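Local coordinates for putative NAD(P)H-flavin oxidoreductase (Streptococcus pyogenes serotype M1, PDB 2HAY), which binds flavin mononucleotide and, as a member of the nitroreductase family, probably catalyses NAD(P)H-dependent reduction reactions, at residues Glu66-Phe71 / Asp175-Ile180; Phe85-Ala90 / Glu192-Met197. All blocks are in the same frame, centred on the assembly; numbering follows the deposited sequence. Where two conformers were deposited one is given.

Interaction 1 (Glu66-Phe71 / Asp175-Ile180)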
loop_
_atom_site.group_PDB
_atom_site.type_symbol
_atom_site.label_atom_id
_atom_site.label_comp_id
_atom_site.label_asym_id
_atom_site.label_seq_id
_atom_site.Cartn_x
_atom_site.Cartn_y
_atom_site.Cartn_z
ATOM N N GLU B 66 -22.384 13.934 -2.874
ATOM C CA GLU B 66 -22.681 15.359 -2.690
ATOM C C GLU B 66 -22.427 15.816 -1.240
ATOM O O GLU B 66 -21.860 16.885 -1.006
ATOM C CB GLU B 66 -24.126 15.687 -3.144
ATOM C CG GLU B 66 -24.380 15.618 -4.686
ATOM C CD GLU B 66 -25.869 15.731 -5.107
ATOM O OE1 GLU B 66 -26.728 16.182 -4.309
ATOM O OE2 GLU B 66 -26.189 15.371 -6.269
ATOM N N GLU B 67 -22.831 14.991 -0.278
ATOM C CA GLU B 67 -22.573 15.234 1.142
ATOM C C GLU B 67 -21.096 15.177 1.550
ATOM O O GLU B 67 -20.667 15.931 2.415
ATOM C CB GLU B 67 -23.383 14.264 1.987
ATOM C CG GLU B 67 -23.627 14.756 3.367
ATOM C CD GLU B 67 -24.646 13.910 4.131
ATOM O OE1 GLU B 67 -25.302 13.030 3.513
ATOM O OE2 GLU B 67 -24.769 14.146 5.356
ATOM N N ILE B 68 -20.321 14.291 0.927
ATOM C CA ILE B 68 -18.887 14.165 1.218
ATOM C C ILE B 68 -18.123 15.395 0.714
ATOM O O ILE B 68 -17.213 15.893 1.373
ATOM C CB ILE B 68 -18.306 12.830 0.631
ATOM C CG1 ILE B 68 -18.711 11.643 1.521
ATOM C CG2 ILE B 68 -16.783 12.886 0.447
ATOM C CD1 ILE B 68 -18.451 10.279 0.867
ATOM N N LYS B 69 -18.557 15.909 -0.433
ATOM C CA LYS B 69 -17.829 16.927 -1.208
ATOM C C LYS B 69 -17.283 18.191 -0.469
ATOM O O LYS B 69 -16.122 18.547 -0.683
ATOM C CB LYS B 69 -18.663 17.311 -2.437
ATOM C CG LYS B 69 -17.875 17.586 -3.704
ATOM C CD LYS B 69 -18.830 17.913 -4.867
ATOM C CE LYS B 69 -19.168 16.665 -5.704
ATOM N NZ LYS B 69 -20.224 16.986 -6.730
ATOM N N PRO B 70 -18.100 18.875 0.378
ATOM C CA PRO B 70 -17.567 20.037 1.117
ATOM C C PRO B 70 -16.409 19.735 2.077
ATOM O O PRO B 70 -15.719 20.663 2.510
ATOM C CB PRO B 70 -18.766 20.520 1.951
ATOM C CG PRO B 70 -19.956 19.977 1.287
ATOM C CD PRO B 70 -19.528 18.662 0.684
ATOM N N PHE B 71 -16.214 18.471 2.434
ATOM C CA PHE B 71 -15.160 18.137 3.384
ATOM C C PHE B 71 -14.035 17.388 2.727
ATOM O O PHE B 71 -13.175 16.861 3.413
ATOM C CB PHE B 71 -15.728 17.316 4.540
ATOM C CG PHE B 71 -16.996 17.889 5.122
ATOM C CD1 PHE B 71 -18.211 17.253 4.909
ATOM C CD2 PHE B 71 -16.969 19.069 5.846
ATOM C CE1 PHE B 71 -19.388 17.763 5.436
ATOM C CE2 PHE B 71 -18.143 19.609 6.387
ATOM C CZ PHE B 71 -19.357 18.952 6.183
ATOM N N ASP B 175 -12.805 12.150 10.021
ATOM C CA ASP B 175 -13.874 12.053 11.013
ATOM C C ASP B 175 -15.244 12.408 10.414
ATOM O O ASP B 175 -16.226 11.665 10.587
ATOM C CB ASP B 175 -13.551 12.959 12.215
ATOM C CG ASP B 175 -14.675 13.026 13.243
ATOM O OD1 ASP B 175 -14.704 12.157 14.125
ATOM O OD2 ASP B 175 -15.487 13.987 13.185
ATOM N N LYS B 176 -15.304 13.544 9.720
ATOM C CA LYS B 176 -16.521 13.983 9.078
ATOM C C LYS B 176 -17.056 12.995 8.028
ATOM O O LYS B 176 -18.250 12.743 7.976
ATOM C CB LYS B 176 -16.327 15.372 8.460
ATOM C CG LYS B 176 -16.206 16.461 9.517
ATOM C CD LYS B 176 -16.019 17.846 8.898
ATOM C CE LYS B 176 -15.598 18.921 9.952
ATOM N NZ LYS B 176 -14.853 20.056 9.244
ATOM N N VAL B 177 -16.166 12.427 7.216
ATOM C CA VAL B 177 -16.559 11.476 6.167
ATOM C C VAL B 177 -17.004 10.160 6.773
ATOM O O VAL B 177 -18.011 9.583 6.337
ATOM C CB VAL B 177 -15.425 11.294 5.121
ATOM C CG1 VAL B 177 -15.728 10.142 4.194
ATOM C CG2 VAL B 177 -15.279 12.588 4.317
ATOM N N ASN B 178 -16.260 9.696 7.783
ATOM C CA ASN B 178 -16.694 8.585 8.623
ATOM C C ASN B 178 -18.087 8.799 9.199
ATOM O O ASN B 178 -18.900 7.891 9.212
ATOM C CB ASN B 178 -15.699 8.324 9.757
ATOM C CG ASN B 178 -14.543 7.399 9.330
ATOM O OD1 ASN B 178 -14.709 6.553 8.469
ATOM N ND2 ASN B 178 -13.381 7.549 9.970
ATOM N N HIS B 179 -18.363 10.001 9.677
ATOM C CA HIS B 179 -19.679 10.226 10.217
ATOM C C HIS B 179 -20.771 10.264 9.167
ATOM O O HIS B 179 -21.894 9.843 9.449
ATOM C CB HIS B 179 -19.702 11.411 11.186
ATOM C CG HIS B 179 -19.058 11.077 12.497
ATOM N ND1 HIS B 179 -17.690 11.051 12.663
ATOM C CD2 HIS B 179 -19.588 10.696 13.682
ATOM C CE1 HIS B 179 -17.402 10.682 13.895
ATOM N NE2 HIS B 179 -18.535 10.476 14.539
ATOM N N ILE B 180 -20.442 10.712 7.957
ATOM C CA ILE B 180 -21.422 10.707 6.869
ATOM C C ILE B 180 -21.707 9.268 6.473
ATOM O O ILE B 180 -22.854 8.904 6.267
ATOM C CB ILE B 180 -20.948 11.553 5.653
ATOM C CG1 ILE B 180 -20.995 13.044 5.992
ATOM C CG2 ILE B 180 -21.777 11.268 4.373
ATOM C CD1 ILE B 180 -20.035 13.870 5.117
#
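A largely apolar helix-to-helix contact on one side of the nitroreductase sheet brings I180 of helix 174-183 against E67, I68 and F71. Its CD1 lies 3.5 Å from the backbone O of E67 and 3.8 Å from CD1 of the F71 ring, while CG1 and CG2 face the E67 side chain. The E67 and I180 side chains run antiparallel alongside each other, the carboxylate carbon CD of E67 coming to 3.9 Å from I180 CG2. With CG anti to the backbone N (chi1 -157°) and the chain extended beyond it, E67 lays its methylenes along the isoleucine and carries its carboxylate on to K183, a salt bridge, and H184, a hydrogen bond. F71 N is hydrogen-bonded to I68 O. The K176 chain passes roughly perpendicular to the F71 side chain, its CD 3.4 Å from F71 CD2 and its CB above one face near the rim, while CB of P70 lies over the centre of the opposite face. Deeper in, the CG2 methyls of I68 and V177 meet at 4.2 Å. The contact thus grades from a partly exposed ring and lysine chain to buried aliphatic groups. Strand 192-201 lies beneath I68 and V177, I68 also touches L79 of helix 76-81, and a backbone hydrogen bond ties F71 to H173, just ahead of helix 174-183.

Interaction 2 (Phe85-Ala90 / Glu192-Met197); sequences FILLIA and EGIASM
A classic beta bulge interrupts the antiparallel pairing of strands 84-91 and 192-201, the two central strands of the nitroreductase sheet: A195 and S196 both face L88. The O of L88 takes a 2.7 Å hydrogen bond from A195 N and a weak one, 3.4 Å, from S196 N, while L88 N donates to S196 O. Beyond the bulge, A90 and G193 form a hydrogen-bonded pair, each N donating to the other's O (G193 N to A90 O 3.0 Å). On the face of L87 and I89, L87 CD2 lies 4.0 Å from both I194 CD1 and M197 CG. The selenium of M197, a selenomethionine here, stands 3.5 Å from F85 CE1 at the ring edge, 83° off the ring normal: a Met-aromatic contact. I89 CG2 packs 3.6 Å from CG of E192; the E192 carboxylate is salt-bridged to R55 and accepts a hydrogen bond from the backbone N of D188. On the other face, S196 OG lies against the L88 side chain; the S196 side chain and the bound flavin mononucleotide are about 6 Å apart. Helix 137-162 covers that face through L88, A90 and A195, helix 174-183 packs on the opposite face, against L87, I194 and M197, and strand 54-59 flanks strand 84-91.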
loop_
_atom_site.group_PDB
_atom_site.type_symbol
_atom_site.label_atom_id
_atom_site.label_comp_id
_atom_site.label_asym_id
_atom_site.label_seq_id
_atom_site.Cartn_x
_atom_site.Cartn_y
_atom_site.Cartn_z
ATOM N N PHE B 85 -16.316 5.420 -8.004
ATOM C CA PHE B 85 -15.636 5.935 -6.839
ATOM C C PHE B 85 -15.628 4.825 -5.818
ATOM O O PHE B 85 -16.685 4.279 -5.491
ATOM C CB PHE B 85 -16.396 7.138 -6.306
ATOM C CG PHE B 85 -15.519 8.180 -5.731
ATOM C CD1 PHE B 85 -15.145 8.124 -4.399
ATOM C CD2 PHE B 85 -15.071 9.231 -6.516
ATOM C CE1 PHE B 85 -14.319 9.091 -3.859
ATOM C CE2 PHE B 85 -14.238 10.208 -5.981
ATOM C CZ PHE B 85 -13.862 10.140 -4.659
ATOM N N ILE B 86 -14.441 4.469 -5.333
ATOM C CA ILE B 86 -14.302 3.329 -4.415
ATOM C C ILE B 86 -13.791 3.771 -3.060
ATOM O O ILE B 86 -12.790 4.476 -2.976
ATOM C CB ILE B 86 -13.353 2.244 -4.984
ATOM C CG1 ILE B 86 -14.010 1.572 -6.210
ATOM C CG2 ILE B 86 -12.983 1.224 -3.917
ATOM C CD1 ILE B 86 -13.127 0.533 -6.898
ATOM N N LEU B 87 -14.481 3.344 -2.005
ATOM C CA LEU B 87 -14.059 3.616 -0.636
ATOM C C LEU B 87 -13.289 2.432 -0.112
ATOM O O LEU B 87 -13.792 1.315 -0.165
ATOM C CB LEU B 87 -15.287 3.869 0.279
ATOM C CG LEU B 87 -16.353 4.824 -0.247
ATOM C CD1 LEU B 87 -17.509 4.884 0.754
ATOM C CD2 LEU B 87 -15.777 6.218 -0.495
ATOM N N LEU B 88 -12.083 2.687 0.398
ATOM C CA LEU B 88 -11.241 1.628 0.997
ATOM C C LEU B 88 -11.428 1.717 2.501
ATOM O O LEU B 88 -11.140 2.748 3.116
ATOM C CB LEU B 88 -9.767 1.792 0.608
ATOM C CG LEU B 88 -9.424 1.578 -0.864
ATOM C CD1 LEU B 88 -9.779 2.816 -1.745
ATOM C CD2 LEU B 88 -7.963 1.215 -0.983
ATOM N N ILE B 89 -11.992 0.659 3.077
ATOM C CA ILE B 89 -12.380 0.634 4.494
ATOM C C ILE B 89 -11.473 -0.338 5.239
ATOM O O ILE B 89 -11.238 -1.466 4.751
ATOM C CB ILE B 89 -13.875 0.182 4.659
ATOM C CG1 ILE B 89 -14.840 0.955 3.746
ATOM C CG2 ILE B 89 -14.335 0.186 6.145
ATOM C CD1 ILE B 89 -14.765 2.468 3.824
ATOM N N ALA B 90 -10.933 0.086 6.390
ATOM C CA ALA B 90 -10.124 -0.826 7.224
ATOM C C ALA B 90 -10.784 -1.174 8.582
ATOM O O ALA B 90 -11.487 -0.335 9.171
ATOM C CB ALA B 90 -8.737 -0.263 7.434
ATOM N N GLU B 192 -14.939 -0.220 12.129
ATOM C CA GLU B 192 -14.220 0.111 10.895
ATOM C C GLU B 192 -14.212 1.620 10.626
ATOM O O GLU B 192 -14.996 2.391 11.213
ATOM C CB GLU B 192 -14.791 -0.647 9.681
ATOM C CG GLU B 192 -16.171 -0.211 9.202
ATOM C CD GLU B 192 -16.935 -1.279 8.401
ATOM O OE1 GLU B 192 -16.327 -2.249 7.842
ATOM O OE2 GLU B 192 -18.176 -1.157 8.350
ATOM N N GLY B 193 -13.276 2.026 9.775
ATOM C CA GLY B 193 -13.097 3.425 9.390
ATOM C C GLY B 193 -12.521 3.506 7.977
ATOM O O GLY B 193 -11.864 2.580 7.485
ATOM N N ILE B 194 -12.793 4.603 7.305
ATOM C CA ILE B 194 -12.266 4.776 5.972
ATOM C C ILE B 194 -10.731 4.955 6.024
ATOM O O ILE B 194 -10.214 5.619 6.928
ATOM C CB ILE B 194 -12.996 5.954 5.231
ATOM C CG1 ILE B 194 -12.650 5.935 3.728
ATOM C CG2 ILE B 194 -12.733 7.329 5.912
ATOM C CD1 ILE B 194 -13.601 6.774 2.868
ATOM N N ALA B 195 -10.035 4.339 5.062
ATOM C CA ALA B 195 -8.592 4.455 4.906
ATOM C C ALA B 195 -8.251 5.476 3.811
ATOM O O ALA B 195 -7.345 6.326 3.968
ATOM C CB ALA B 195 -7.996 3.080 4.578
ATOM N N SER B 196 -8.983 5.391 2.707
ATOM C CA SER B 196 -8.771 6.277 1.569
ATOM C C SER B 196 -9.933 6.137 0.554
ATOM O O SER B 196 -10.861 5.339 0.753
ATOM C CB SER B 196 -7.406 5.952 0.910
ATOM O OG SER B 196 -7.443 4.675 0.322
HETATM N N MSE B 197 -9.876 6.911 -0.521
HETATM C CA MSE B 197 -10.807 6.762 -1.630
HETATM C C MSE B 197 -10.011 6.617 -2.929
HETATM O O MSE B 197 -8.852 7.024 -3.004
HETATM C CB MSE B 197 -11.713 7.997 -1.738
HETATM C CG MSE B 197 -12.475 8.388 -0.485
HETATM SE SE MSE B 197 -13.295 10.193 -0.712
HETATM C CE MSE B 197 -13.937 10.459 1.071
#

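The two interactions form successive layers: interaction 2 is the buried centre of the sheet, and interaction 1 is a partly buried helix pair lying on one of its faces. M197 joins them, its CE methyl touching V177 CG1 at 3.6 Å and I68 CG2 at 3.8 Å. A polar tie lies nearby, where N178 OD1 probably accepts a hydrogen bond from I194 N, next to the bulge. Chemistry follows depth: backbone hydrogen bonds join the strands on both sides of a one-residue register shift, whereas in interaction 1 side chains pack on one another and on the backbone of E67 and I68. Helix 174-183 and strand 192-201 are consecutive in the chain, and each pairs with an element from the earlier half.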